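Rhamnosidase B (PDB 2OKX) hydrolyses terminal alpha-L-rhamnose from rhamnosides as a glycoside hydrolase of family 78, probably with inversion at the anomeric carbon. Local coordinates at residues Leu203-Ile208 and Asn418-Val423; Gly452-Ala457 and Leu521-Ile526; Val440-Ala445 and Gly504-Phe509; Gly427-Phe432 and Ala517-His522. One frame throughout, in Å; residues are numbered along the deposited sequence.

Contact 1 (Leu203-Ile208 and Asn418-Val423). With CA (calcium ion), chain C.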
# COMPACT_ATOMS: atom_id res chain seq x y z
N LEU A 203 10.13 17.04 -7.14
CA LEU A 203 10.98 17.29 -5.99
C LEU A 203 12.35 16.66 -6.24
O LEU A 203 12.44 15.50 -6.65
CB LEU A 203 10.35 16.70 -4.73
CG LEU A 203 8.99 17.27 -4.33
CD1 LEU A 203 8.44 16.51 -3.13
CD2 LEU A 203 9.14 18.76 -4.03
N TYR A 204 13.40 17.43 -6.00
CA TYR A 204 14.75 16.92 -6.18
C TYR A 204 15.22 16.23 -4.90
O TYR A 204 14.70 16.50 -3.82
CB TYR A 204 15.71 18.06 -6.54
CG TYR A 204 15.52 18.58 -7.94
CD1 TYR A 204 14.47 19.46 -8.25
CD2 TYR A 204 16.34 18.15 -8.98
CE1 TYR A 204 14.26 19.88 -9.56
CE2 TYR A 204 16.13 18.56 -10.29
CZ TYR A 204 15.09 19.42 -10.57
OH TYR A 204 14.87 19.81 -11.87
N PRO A 205 16.19 15.32 -5.02
CA PRO A 205 16.74 14.58 -3.87
C PRO A 205 17.51 15.50 -2.93
O PRO A 205 17.85 16.63 -3.30
CB PRO A 205 17.65 13.54 -4.53
CG PRO A 205 17.01 13.31 -5.86
CD PRO A 205 16.67 14.73 -6.28
N ALA A 206 17.79 15.02 -1.72
CA ALA A 206 18.52 15.81 -0.74
C ALA A 206 20.02 15.63 -0.82
O ALA A 206 20.78 16.59 -0.68
CB ALA A 206 18.04 15.46 0.68
N SER A 207 20.47 14.40 -1.05
CA SER A 207 21.90 14.13 -1.12
C SER A 207 22.23 12.83 -1.82
O SER A 207 21.34 12.04 -2.16
CB SER A 207 22.46 14.06 0.30
OG SER A 207 21.90 12.94 1.00
N ILE A 208 23.52 12.61 -2.05
CA ILE A 208 23.97 11.37 -2.64
C ILE A 208 24.68 10.71 -1.48
O ILE A 208 25.68 11.24 -0.98
CB ILE A 208 24.93 11.58 -3.82
CG1 ILE A 208 24.17 12.21 -4.99
CG2 ILE A 208 25.56 10.23 -4.22
CD1 ILE A 208 24.97 12.30 -6.28
N ASN A 418 25.79 17.10 -8.99
CA ASN A 418 24.97 17.87 -9.93
C ASN A 418 23.75 17.07 -10.38
O ASN A 418 22.74 17.65 -10.79
CB ASN A 418 25.79 18.24 -11.18
CG ASN A 418 26.87 19.27 -10.90
OD1 ASN A 418 27.78 19.45 -11.71
ND2 ASN A 418 26.76 19.96 -9.77
N ALA A 419 23.85 15.75 -10.30
CA ALA A 419 22.76 14.88 -10.72
C ALA A 419 21.47 15.08 -9.92
O ALA A 419 20.38 14.79 -10.41
CB ALA A 419 23.20 13.42 -10.65
N ILE A 420 21.58 15.57 -8.69
CA ILE A 420 20.39 15.77 -7.87
C ILE A 420 20.06 17.23 -7.63
O ILE A 420 19.20 17.55 -6.82
CB ILE A 420 20.55 15.10 -6.49
CG1 ILE A 420 21.74 15.71 -5.75
CG2 ILE A 420 20.73 13.60 -6.67
CD1 ILE A 420 21.76 15.41 -4.26
N LEU A 421 20.75 18.12 -8.35
CA LEU A 421 20.54 19.56 -8.20
C LEU A 421 19.88 20.19 -9.43
O LEU A 421 20.14 19.78 -10.56
CB LEU A 421 21.88 20.26 -7.94
CG LEU A 421 22.64 19.85 -6.68
CD1 LEU A 421 23.99 20.54 -6.64
CD2 LEU A 421 21.82 20.20 -5.45
N PRO A 422 19.00 21.18 -9.22
CA PRO A 422 18.34 21.82 -10.35
C PRO A 422 19.28 22.89 -10.92
O PRO A 422 19.06 24.09 -10.75
CB PRO A 422 17.08 22.41 -9.73
CG PRO A 422 17.54 22.78 -8.35
CD PRO A 422 18.38 21.59 -7.94
N VAL A 423 20.34 22.43 -11.59
CA VAL A 423 21.34 23.31 -12.20
C VAL A 423 21.61 22.86 -13.63
O VAL A 423 21.27 21.75 -14.02
CB VAL A 423 22.68 23.26 -11.41
CG1 VAL A 423 22.48 23.76 -9.99
CG2 VAL A 423 23.24 21.83 -11.39
CA CA C . 20.43 19.54 -14.73
O HOH W 1 18.53 19.04 -4.45
O HOH W 2 22.01 19.04 -13.12
O HOH W 3 18.78 19.71 -13.09
O HOH W 4 22.04 19.33 -16.49
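I420 meets P205, S207 and I208 with every branch of its side chain. Its CB already lies against the proline ring, near CB and CD of P205. The CG2 methyl then packs on the same ring, 3.8 Å from P205 CB. CG1 stands between the backbone N and the carbonyl carbon (chi1 61°), and from there the extended chain (chi2 164°) carries CD1 to the strand backbone, where it reaches S207 CA at 3.4 Å. I208 CG1 lies 4.1 Å from I420 CD1. A water donates to both P205 O (2.8 Å) and I420 O (2.9 Å). The Y204 ring carries P422 on one face, with P422 CB 3.9 Å from the ring centroid and 19° off its normal, a CH-pi contact; the phenol OH is hydrogen-bonded to E523. P422 is the centre of an inverse gamma turn, and the next residue, V423, binds the calcium ion through its O at 2.5 Å, while L421 O accepts from one of the metal's waters. A206 and S207, both facing D442, form a classic beta bulge, on which I420 packs close to a calcium site.

Contact 2 (Gly452-Ala457 and Leu521-Ile526). With CA (calcium ion), chain C.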
# COMPACT_ATOMS: atom_id res chain seq x y z
N GLY A 452 11.66 9.97 -11.99
CA GLY A 452 11.96 10.53 -13.29
C GLY A 452 13.42 10.90 -13.40
O GLY A 452 14.12 11.08 -12.40
N PHE A 453 13.91 11.00 -14.63
CA PHE A 453 15.29 11.37 -14.86
C PHE A 453 15.50 11.84 -16.29
O PHE A 453 14.63 11.68 -17.15
CB PHE A 453 16.23 10.19 -14.58
CG PHE A 453 16.04 9.02 -15.51
CD1 PHE A 453 15.23 7.95 -15.16
CD2 PHE A 453 16.68 9.00 -16.76
CE1 PHE A 453 15.05 6.87 -16.03
CE2 PHE A 453 16.50 7.92 -17.64
CZ PHE A 453 15.69 6.86 -17.27
N GLU A 454 16.65 12.45 -16.52
CA GLU A 454 17.05 12.93 -17.83
C GLU A 454 18.54 12.68 -17.87
O GLU A 454 19.26 12.99 -16.92
CB GLU A 454 16.76 14.43 -18.00
CG GLU A 454 17.25 14.97 -19.34
CD GLU A 454 16.80 16.39 -19.60
OE1 GLU A 454 17.30 17.00 -20.57
OE2 GLU A 454 15.95 16.91 -18.85
N LEU A 455 19.02 12.11 -18.97
CA LEU A 455 20.43 11.80 -19.08
C LEU A 455 20.88 11.60 -20.53
O LEU A 455 20.06 11.55 -21.44
CB LEU A 455 20.74 10.53 -18.28
CG LEU A 455 19.93 9.27 -18.66
CD1 LEU A 455 20.44 8.69 -19.98
CD2 LEU A 455 20.07 8.22 -17.55
N GLU A 456 22.19 11.52 -20.70
CA GLU A 456 22.79 11.27 -22.01
C GLU A 456 23.61 10.01 -21.80
O GLU A 456 24.34 9.91 -20.82
CB GLU A 456 23.75 12.40 -22.41
CG GLU A 456 23.11 13.75 -22.57
CD GLU A 456 24.11 14.80 -23.01
OE1 GLU A 456 24.07 15.92 -22.47
OE2 GLU A 456 24.94 14.50 -23.89
N ALA A 457 23.48 9.04 -22.70
CA ALA A 457 24.24 7.81 -22.55
C ALA A 457 24.32 7.05 -23.86
O ALA A 457 23.53 7.28 -24.78
CB ALA A 457 23.61 6.93 -21.48
N LEU A 521 24.33 12.41 -16.12
CA LEU A 521 23.03 12.46 -15.47
C LEU A 521 22.66 13.92 -15.24
O LEU A 521 23.25 14.60 -14.39
CB LEU A 521 23.08 11.67 -14.16
CG LEU A 521 21.78 11.44 -13.38
CD1 LEU A 521 20.68 10.93 -14.31
CD2 LEU A 521 22.04 10.43 -12.27
N HIS A 522 21.70 14.41 -16.01
CA HIS A 522 21.25 15.79 -15.89
C HIS A 522 20.39 15.99 -14.65
O HIS A 522 20.43 17.05 -14.03
CB HIS A 522 20.48 16.23 -17.14
CG HIS A 522 21.37 16.50 -18.32
ND1 HIS A 522 21.92 15.50 -19.09
CD2 HIS A 522 21.86 17.66 -18.81
CE1 HIS A 522 22.70 16.03 -20.01
NE2 HIS A 522 22.69 17.34 -19.86
N GLU A 523 19.60 14.98 -14.32
CA GLU A 523 18.76 15.03 -13.13
C GLU A 523 18.04 13.73 -12.84
O GLU A 523 17.66 12.99 -13.75
CB GLU A 523 17.74 16.17 -13.21
CG GLU A 523 16.81 16.12 -14.41
CD GLU A 523 15.83 17.28 -14.41
OE1 GLU A 523 16.25 18.41 -14.11
OE2 GLU A 523 14.63 17.06 -14.70
N ILE A 524 17.89 13.45 -11.55
CA ILE A 524 17.18 12.28 -11.06
C ILE A 524 16.29 12.90 -9.99
O ILE A 524 16.75 13.71 -9.18
CB ILE A 524 18.15 11.22 -10.46
CG1 ILE A 524 17.37 10.06 -9.84
CG2 ILE A 524 19.06 11.85 -9.42
CD1 ILE A 524 16.53 9.26 -10.84
N TYR A 525 15.01 12.56 -10.01
CA TYR A 525 14.07 13.16 -9.06
C TYR A 525 12.82 12.30 -8.94
O TYR A 525 12.73 11.23 -9.54
CB TYR A 525 13.65 14.53 -9.58
CG TYR A 525 13.06 14.46 -10.98
CD1 TYR A 525 13.87 14.54 -12.11
CD2 TYR A 525 11.69 14.22 -11.16
CE1 TYR A 525 13.33 14.38 -13.40
CE2 TYR A 525 11.15 14.06 -12.43
CZ TYR A 525 11.98 14.14 -13.54
OH TYR A 525 11.43 13.97 -14.80
N ILE A 526 11.87 12.78 -8.16
CA ILE A 526 10.61 12.08 -8.01
C ILE A 526 9.48 13.08 -8.15
O ILE A 526 9.59 14.22 -7.71
CB ILE A 526 10.47 11.38 -6.63
CG1 ILE A 526 9.21 10.50 -6.63
CG2 ILE A 526 10.39 12.41 -5.49
CD1 ILE A 526 9.04 9.62 -5.40
CA CA C . 20.43 19.54 -14.73
O HOH W 5 12.90 13.97 -17.07
O HOH W 6 13.99 16.36 -17.19
O HOH W 3 18.78 19.71 -13.09
O HOH W 4 22.04 19.33 -16.49
O HOH W 2 22.01 19.04 -13.12
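Y525 takes a chi1 of 56°, with CG between its backbone N and carbonyl carbon, and this folds the ring back over G452 on the neighbouring strand. G452 CA sits over the ring face, 3.9 Å from the centroid and 25° off the normal, a CH-pi contact made against bare backbone. E523 adopts a similar first torsion, which lays its CG 4.0 Å from E454 CB.

The backbones run antiparallel, their axes 4.7 Å apart. G452 and Y525 form one hydrogen-bonded pair, E454 and E523 another, and F453 faces I524 in a non-hydrogen-bonded pair. At E454 the register slips by one residue: E454 O accepts from both E523 N (3.3 Å) and H522 N (3.0 Å), which defines a classic beta bulge. This kink belongs to a sheet of the concanavalin-like domain and lies at the metal site, since H522 O binds the calcium ion at 2.6 Å.

On the face bearing F453 and L455 the packing is apolar: I524 CD1 touches F453 CB, and L521 CD1 touches L455 CB. On the other face two carboxylates approach, E454 OE2 standing 4.4 Å from E523 OE2. One water donates to both oxygens, and each glutamate has a cationic partner, R494 for E454 and K202 for E523, which probably offsets their mutual repulsion. A second water joins F453 O to the Y525 hydroxyl, lying at the edge of the ring in its plane.

Contact 3 (Val440-Ala445 and Gly504-Phe509)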
# COMPACT_ATOMS: atom_id res chain seq x y z
N VAL A 440 23.54 5.77 -4.65
CA VAL A 440 22.45 5.68 -3.68
C VAL A 440 22.02 7.13 -3.46
O VAL A 440 22.76 7.93 -2.89
CB VAL A 440 22.88 5.05 -2.34
CG1 VAL A 440 21.73 5.12 -1.34
CG2 VAL A 440 23.27 3.59 -2.56
N ILE A 441 20.84 7.45 -3.97
CA ILE A 441 20.28 8.79 -3.89
C ILE A 441 19.34 8.88 -2.69
O ILE A 441 18.43 8.07 -2.58
CB ILE A 441 19.46 9.11 -5.16
CG1 ILE A 441 20.34 8.92 -6.41
CG2 ILE A 441 18.91 10.52 -5.10
CD1 ILE A 441 21.56 9.79 -6.45
N ASP A 442 19.57 9.84 -1.81
CA ASP A 442 18.73 10.01 -0.62
C ASP A 442 17.76 11.17 -0.82
O ASP A 442 18.17 12.32 -0.95
CB ASP A 442 19.60 10.28 0.61
CG ASP A 442 18.80 10.33 1.91
OD1 ASP A 442 17.56 10.20 1.88
OD2 ASP A 442 19.43 10.50 2.98
N LEU A 443 16.46 10.86 -0.84
CA LEU A 443 15.44 11.90 -1.00
C LEU A 443 15.39 12.81 0.23
O LEU A 443 14.88 13.92 0.16
CB LEU A 443 14.06 11.27 -1.22
CG LEU A 443 13.85 10.47 -2.51
CD1 LEU A 443 12.37 10.13 -2.67
CD2 LEU A 443 14.34 11.29 -3.71
N GLY A 444 15.92 12.33 1.36
CA GLY A 444 15.91 13.12 2.58
C GLY A 444 14.79 12.69 3.51
O GLY A 444 14.84 12.91 4.72
N ALA A 445 13.78 12.07 2.92
CA ALA A 445 12.63 11.58 3.66
C ALA A 445 11.88 10.62 2.76
O ALA A 445 12.13 10.56 1.56
CB ALA A 445 11.72 12.74 4.06
N GLY A 504 7.00 3.97 -3.30
CA GLY A 504 7.23 4.69 -2.06
C GLY A 504 8.60 4.25 -1.56
O GLY A 504 8.89 3.06 -1.53
N PHE A 505 9.43 5.21 -1.17
CA PHE A 505 10.77 4.90 -0.70
C PHE A 505 11.47 6.19 -0.27
O PHE A 505 10.96 7.28 -0.50
CB PHE A 505 11.58 4.27 -1.84
CG PHE A 505 11.77 5.19 -3.01
CD1 PHE A 505 12.89 6.01 -3.09
CD2 PHE A 505 10.80 5.29 -4.01
CE1 PHE A 505 13.05 6.92 -4.14
CE2 PHE A 505 10.95 6.20 -5.06
CZ PHE A 505 12.07 7.02 -5.13
N ARG A 506 12.63 6.05 0.36
CA ARG A 506 13.41 7.21 0.75
C ARG A 506 14.73 7.19 -0.01
O ARG A 506 15.20 8.22 -0.48
CB ARG A 506 13.71 7.24 2.26
CG ARG A 506 14.79 8.27 2.59
CD ARG A 506 14.97 8.59 4.08
NE ARG A 506 16.15 9.45 4.25
CZ ARG A 506 16.63 9.87 5.42
NH1 ARG A 506 16.04 9.53 6.56
NH2 ARG A 506 17.73 10.60 5.45
N TYR A 507 15.33 6.00 -0.13
CA TYR A 507 16.62 5.85 -0.80
C TYR A 507 16.47 5.15 -2.14
O TYR A 507 15.81 4.12 -2.22
CB TYR A 507 17.57 5.04 0.08
CG TYR A 507 17.69 5.57 1.49
CD1 TYR A 507 18.62 6.55 1.82
CD2 TYR A 507 16.86 5.08 2.50
CE1 TYR A 507 18.73 7.04 3.13
CE2 TYR A 507 16.95 5.55 3.80
CZ TYR A 507 17.89 6.53 4.11
OH TYR A 507 18.00 6.96 5.42
N LEU A 508 17.09 5.70 -3.17
CA LEU A 508 17.01 5.10 -4.50
C LEU A 508 18.36 4.58 -4.97
O LEU A 508 19.34 5.34 -5.06
CB LEU A 508 16.49 6.12 -5.51
CG LEU A 508 16.28 5.60 -6.94
CD1 LEU A 508 15.10 4.64 -6.98
CD2 LEU A 508 16.02 6.77 -7.88
N PHE A 509 18.43 3.29 -5.24
CA PHE A 509 19.65 2.71 -5.76
C PHE A 509 19.54 2.89 -7.27
O PHE A 509 18.65 2.30 -7.90
CB PHE A 509 19.75 1.22 -5.43
CG PHE A 509 20.19 0.93 -4.03
CD1 PHE A 509 19.31 1.09 -2.96
CD2 PHE A 509 21.49 0.51 -3.77
CE1 PHE A 509 19.72 0.83 -1.65
CE2 PHE A 509 21.91 0.25 -2.46
CZ PHE A 509 21.03 0.41 -1.40
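R506 grips D442 side-on: NE donates to OD1 at 2.9 Å, and NH2 donates to OD2 at 3.0 Å. The arginine chain is extended from CG to NE, while the aspartate sets CG anti to its own N (chi1 -174°), and the carboxylate and guanidinium planes end 28° apart. The NE bond is nearly straight (177°), and NH2 reaches the syn lone pair of OD2. OD1 takes a second donor, G444 N, from above the carboxylate plane at 2.7 Å, making an Asx turn, so three bonds fix the rotation of this group. The guanidinium is sandwiched between the Y507 hydroxyl over one face and G444 O over the other; NH1 continues to D835 in a second salt bridge. Further along, V440 and F509 lie side by side, and V440 CG2 rests over the ring face, 4.0 Å from its centroid. L443 crosses F505 at about a right angle, CD1 being 3.6 Å from F505 CE1. The backbone bonds of I441 with L508, and L443 N to R506 O, hold the chains antiparallel. R506 and Y507 both face V468, a classic beta bulge at the corner where the strand passes between sheets of the concanavalin-like domain.

Contact 4 (Gly427-Phe432 and Ala517-His522). With CA (calcium ion), chain C.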
# COMPACT_ATOMS: atom_id res chain seq x y z
N GLY A 427 25.73 15.78 -13.99
CA GLY A 427 26.62 15.02 -13.13
C GLY A 427 27.23 13.94 -14.01
O GLY A 427 26.51 13.19 -14.65
N VAL A 428 28.55 13.88 -14.06
CA VAL A 428 29.23 12.89 -14.89
C VAL A 428 29.61 11.68 -14.05
O VAL A 428 30.41 11.78 -13.12
CB VAL A 428 30.50 13.49 -15.54
CG1 VAL A 428 31.14 12.47 -16.49
CG2 VAL A 428 30.13 14.76 -16.29
N LEU A 429 29.02 10.54 -14.38
CA LEU A 429 29.29 9.31 -13.64
C LEU A 429 30.57 8.64 -14.08
O LEU A 429 30.89 8.60 -15.27
CB LEU A 429 28.12 8.33 -13.82
CG LEU A 429 26.87 8.52 -12.95
CD1 LEU A 429 26.46 9.98 -12.90
CD2 LEU A 429 25.74 7.67 -13.51
N PRO A 430 31.34 8.12 -13.11
CA PRO A 430 32.59 7.45 -13.45
C PRO A 430 32.29 6.13 -14.15
O PRO A 430 31.28 5.48 -13.87
CB PRO A 430 33.24 7.24 -12.09
CG PRO A 430 32.06 7.02 -11.19
CD PRO A 430 31.12 8.12 -11.66
N VAL A 431 33.17 5.75 -15.07
CA VAL A 431 33.01 4.50 -15.79
C VAL A 431 34.08 3.56 -15.24
O VAL A 431 35.27 3.87 -15.29
CB VAL A 431 33.24 4.68 -17.30
CG1 VAL A 431 33.12 3.33 -18.00
CG2 VAL A 431 32.23 5.66 -17.86
N PHE A 432 33.65 2.43 -14.70
CA PHE A 432 34.58 1.46 -14.15
C PHE A 432 34.95 0.46 -15.24
O PHE A 432 34.11 0.08 -16.06
CB PHE A 432 33.96 0.74 -12.96
CG PHE A 432 33.64 1.65 -11.81
CD1 PHE A 432 32.33 1.82 -11.38
CD2 PHE A 432 34.65 2.36 -11.17
CE1 PHE A 432 32.02 2.69 -10.33
CE2 PHE A 432 34.36 3.23 -10.12
CZ PHE A 432 33.04 3.39 -9.70
N ALA A 517 30.96 4.49 -22.88
CA ALA A 517 31.31 5.89 -22.70
C ALA A 517 30.64 6.42 -21.44
O ALA A 517 29.67 5.84 -20.95
CB ALA A 517 30.86 6.70 -23.91
N PRO A 518 31.14 7.54 -20.90
CA PRO A 518 30.53 8.10 -19.68
C PRO A 518 29.08 8.53 -19.84
O PRO A 518 28.66 8.97 -20.91
CB PRO A 518 31.46 9.27 -19.34
CG PRO A 518 32.01 9.67 -20.67
CD PRO A 518 32.29 8.34 -21.33
N VAL A 519 28.32 8.37 -18.76
CA VAL A 519 26.92 8.75 -18.74
C VAL A 519 26.81 10.10 -18.03
O VAL A 519 27.43 10.31 -16.99
CB VAL A 519 26.07 7.71 -17.98
CG1 VAL A 519 24.67 8.26 -17.72
CG2 VAL A 519 25.99 6.42 -18.78
N LYS A 520 26.04 11.01 -18.61
CA LYS A 520 25.84 12.32 -18.01
C LYS A 520 24.43 12.37 -17.44
O LYS A 520 23.45 12.35 -18.18
CB LYS A 520 26.00 13.43 -19.04
CG LYS A 520 27.41 13.58 -19.58
CD LYS A 520 27.49 14.74 -20.56
CE LYS A 520 28.88 14.88 -21.14
NZ LYS A 520 28.95 16.01 -22.10
N LEU A 521 24.33 12.41 -16.12
CA LEU A 521 23.03 12.46 -15.47
C LEU A 521 22.66 13.92 -15.24
O LEU A 521 23.25 14.60 -14.39
CB LEU A 521 23.08 11.67 -14.16
CG LEU A 521 21.78 11.44 -13.38
CD1 LEU A 521 20.68 10.93 -14.31
CD2 LEU A 521 22.04 10.43 -12.27
N HIS A 522 21.70 14.41 -16.01
CA HIS A 522 21.25 15.79 -15.89
C HIS A 522 20.39 15.99 -14.65
O HIS A 522 20.43 17.05 -14.03
CB HIS A 522 20.48 16.23 -17.14
CG HIS A 522 21.37 16.50 -18.32
ND1 HIS A 522 21.92 15.50 -19.09
CD2 HIS A 522 21.86 17.66 -18.81
CE1 HIS A 522 22.70 16.03 -20.01
NE2 HIS A 522 22.69 17.34 -19.86
CA CA C . 20.43 19.54 -14.73
O HOH W 7 29.50 6.99 -16.72
O HOH W 4 22.04 19.33 -16.49
O HOH W 3 18.78 19.71 -13.09
O HOH W 2 22.01 19.04 -13.12
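G427 and L521 exchange two backbone hydrogen bonds, G427 N to L521 O at 2.8 Å and L521 N to G427 O at 2.7 Å, as an antiparallel hydrogen-bonded pair. V428 and K520 follow as a non-hydrogen-bonded pair, and L429 N then donates to V519 O at 3.1 Å. Past this point the chains separate enough for a water to take over: it donates to L429 O (2.6 Å) and accepts from V519 N (2.7 Å).

Side chains fill in around this backbone frame. L429, its CG anti to the carbonyl carbon (chi1 -81°), crosses L521 obliquely and lays CD1 4.0 Å from L521 CB. V428 CG1 touches P518 CB more loosely, at 4.3 Å. V431 presses CG2 tightly on P518 CA at 3.5 Å, at the solvent-exposed end of the contact. In the next shell V512 of strand 507-513 packs against both L429 and V519, and S415 OG accepts from V428 N.

The polar groups joining these chains are thus backbone amides, carbonyls and one water, while the side chains add apolar packing alone; the pairing implies a short edge strand held by main-chain bonding.

In the fold
Contacts 2 and 4 lie on either edge of strand 520-528, which pairs with 450-457 and 427-428; their centres are about 11 Å apart and they share L521 and H522. The centres of contacts 1 and 2 lie about 10 Å apart, and V423 joins H522 in binding one calcium ion. Contact 3 belongs to another sheet, where strand 436-443 lies between 207-215 and 507-513; D442 bonds to A206 and S207 of contact 1, while I524 and I526 pack on L508 and F505. Along the chain, contact 1 closes first, contact 3 nests inside the loop of contact 4, and contacts 2 and 3 cross. Two sheets of the concanavalin-like domain and a calcium-binding loop are thereby packed together.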